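Local atomic coordinates of mandelate racemase/muconate lactonizing enzyme (Roseovarius nubinhibens, PDB entry 2QDD), a protein that is of unknown function but belongs to the mandelate racemase/muconate lactonizing enzymes of the enolase superfamily, binds magnesium and probably catalyses a magnesium-dependent reaction. Residues A[44-49]-A[115-120]. Sequence-based numbering, arbitrary orientation.
Sequences EGVTGW and LGQVAG
Gln-117 reaches from the last turn of helix 101-119 to the backbone of Thr-47 and engages both of its polar atoms, one directly and one through a water. Its NE2 gives a hydrogen bond to Thr-47 O (3.0 Å, 156° at the hydrogen); Thr-47 O lies near the plane of the Gln-117 amide, while NE2 stands 33° off the Thr-47 carbonyl plane. Asp-113, one turn earlier, takes a weak second bond from this nitrogen. The amide oxygen reaches Thr-47 N through a water that donates to Gln-117 OE1 (2.8 Å) and accepts from Thr-47 N (3.0 Å). Placed anti to the backbone N, Val-46 CG2 comes against the Gln-117 side chain, 3.6 Å from OE1. A leucine in place of Gln-117 would probably leave Thr-47 O without its amide donor and the water without its acceptor on the helix. Val-118 follows, its CG2 meeting Val-46 CG1 at 4.1 Å as the two side chains cross nearly at right angles. Gly-120, with positive phi, then closes the helix in a Schellman motif. The contact thus joins the beginning of edge strand 47-52 to a helix end, within the alpha+beta N-terminal capping domain characteristic of the enolase superfamily.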
loop_
_atom_site.group_PDB
_atom_site.type_symbol
_atom_site.label_atom_id
_atom_site.label_comp_id
_atom_site.label_asym_id
_atom_site.label_seq_id
_atom_site.Cartn_x
_atom_site.Cartn_y
_atom_site.Cartn_z
ATOM N N GLU A 44 -51.056 11.861 20.157
ATOM C CA GLU A 44 -51.535 13.220 19.919
ATOM C C GLU A 44 -52.170 13.390 18.541
ATOM O O GLU A 44 -52.411 14.512 18.089
ATOM C CB GLU A 44 -50.404 14.229 20.129
ATOM C CG GLU A 44 -50.335 14.783 21.546
ATOM C CD GLU A 44 -48.919 15.105 21.984
ATOM O OE1 GLU A 44 -48.387 14.382 22.856
ATOM O OE2 GLU A 44 -48.339 16.078 21.456
ATOM N N GLY A 45 -52.437 12.270 17.873
ATOM C CA GLY A 45 -53.204 12.268 16.630
ATOM C C GLY A 45 -52.440 12.693 15.385
ATOM O O GLY A 45 -53.032 12.859 14.314
ATOM N N VAL A 46 -51.127 12.866 15.514
ATOM C CA VAL A 46 -50.267 13.011 14.341
ATOM C C VAL A 46 -49.789 11.655 13.817
ATOM O O VAL A 46 -49.255 10.826 14.562
ATOM C CB VAL A 46 -49.127 14.075 14.533
ATOM C CG1 VAL A 46 -48.451 13.948 15.888
ATOM C CG2 VAL A 46 -48.111 14.038 13.392
ATOM N N THR A 47 -50.025 11.447 12.527
ATOM C CA THR A 47 -49.949 10.149 11.883
ATOM C C THR A 47 -48.970 10.244 10.701
ATOM O O THR A 47 -49.038 11.186 9.906
ATOM C CB THR A 47 -51.371 9.719 11.416
ATOM O OG1 THR A 47 -52.149 9.324 12.557
ATOM C CG2 THR A 47 -51.330 8.583 10.406
ATOM N N GLY A 48 -48.051 9.281 10.607
ATOM C CA GLY A 48 -47.098 9.217 9.492
ATOM C C GLY A 48 -47.266 7.970 8.648
ATOM O O GLY A 48 -47.688 6.927 9.149
ATOM N N TRP A 49 -46.941 8.081 7.364
ATOM C CA TRP A 49 -46.949 6.933 6.462
ATOM C C TRP A 49 -45.577 6.628 5.867
ATOM O O TRP A 49 -44.829 7.540 5.506
ATOM C CB TRP A 49 -47.970 7.130 5.349
ATOM C CG TRP A 49 -49.391 7.097 5.832
ATOM C CD1 TRP A 49 -50.086 8.125 6.412
ATOM C CD2 TRP A 49 -50.295 5.986 5.772
ATOM N NE1 TRP A 49 -51.362 7.721 6.714
ATOM C CE2 TRP A 49 -51.520 6.415 6.329
ATOM C CE3 TRP A 49 -50.193 4.674 5.291
ATOM C CZ2 TRP A 49 -52.637 5.577 6.421
ATOM C CZ3 TRP A 49 -51.304 3.839 5.386
ATOM C CH2 TRP A 49 -52.508 4.296 5.947
ATOM N N LEU A 115 -42.354 13.915 12.250
ATOM C CA LEU A 115 -41.465 15.028 12.599
ATOM C C LEU A 115 -41.701 16.284 11.750
ATOM O O LEU A 115 -41.696 17.399 12.273
ATOM C CB LEU A 115 -39.993 14.610 12.516
ATOM C CG LEU A 115 -39.013 15.736 12.878
ATOM C CD1 LEU A 115 -38.986 16.003 14.379
ATOM C CD2 LEU A 115 -37.625 15.507 12.329
ATOM N N GLY A 116 -41.917 16.092 10.452
ATOM C CA GLY A 116 -42.251 17.187 9.556
ATOM C C GLY A 116 -43.559 17.895 9.878
ATOM O O GLY A 116 -43.632 19.121 9.804
ATOM N N GLN A 117 -44.580 17.119 10.241
ATOM C CA GLN A 117 -45.883 17.657 10.646
ATOM C C GLN A 117 -45.823 18.402 11.974
ATOM O O GLN A 117 -46.422 19.466 12.116
ATOM C CB GLN A 117 -46.919 16.541 10.723
ATOM C CG GLN A 117 -47.336 15.992 9.372
ATOM C CD GLN A 117 -48.181 14.740 9.493
ATOM O OE1 GLN A 117 -49.270 14.765 10.066
ATOM N NE2 GLN A 117 -47.682 13.636 8.951
ATOM N N VAL A 118 -45.088 17.834 12.931
ATOM C CA VAL A 118 -44.859 18.432 14.250
ATOM C C VAL A 118 -44.089 19.763 14.164
ATOM O O VAL A 118 -44.398 20.718 14.887
ATOM C CB VAL A 118 -44.158 17.404 15.196
ATOM C CG1 VAL A 118 -43.383 18.076 16.324
ATOM C CG2 VAL A 118 -45.176 16.414 15.756
ATOM N N ALA A 119 -43.113 19.822 13.260
ATOM C CA ALA A 119 -42.311 21.026 13.034
ATOM C C ALA A 119 -42.961 22.004 12.055
ATOM O O ALA A 119 -42.581 23.173 12.000
ATOM C CB ALA A 119 -40.920 20.644 12.541
ATOM N N GLY A 120 -43.925 21.519 11.275
ATOM C CA GLY A 120 -44.560 22.320 10.228
ATOM C C GLY A 120 -43.678 22.548 9.014
ATOM O O GLY A 120 -43.796 23.571 8.340
HETATM O O HOH W 1 -51.541 13.484 10.988
#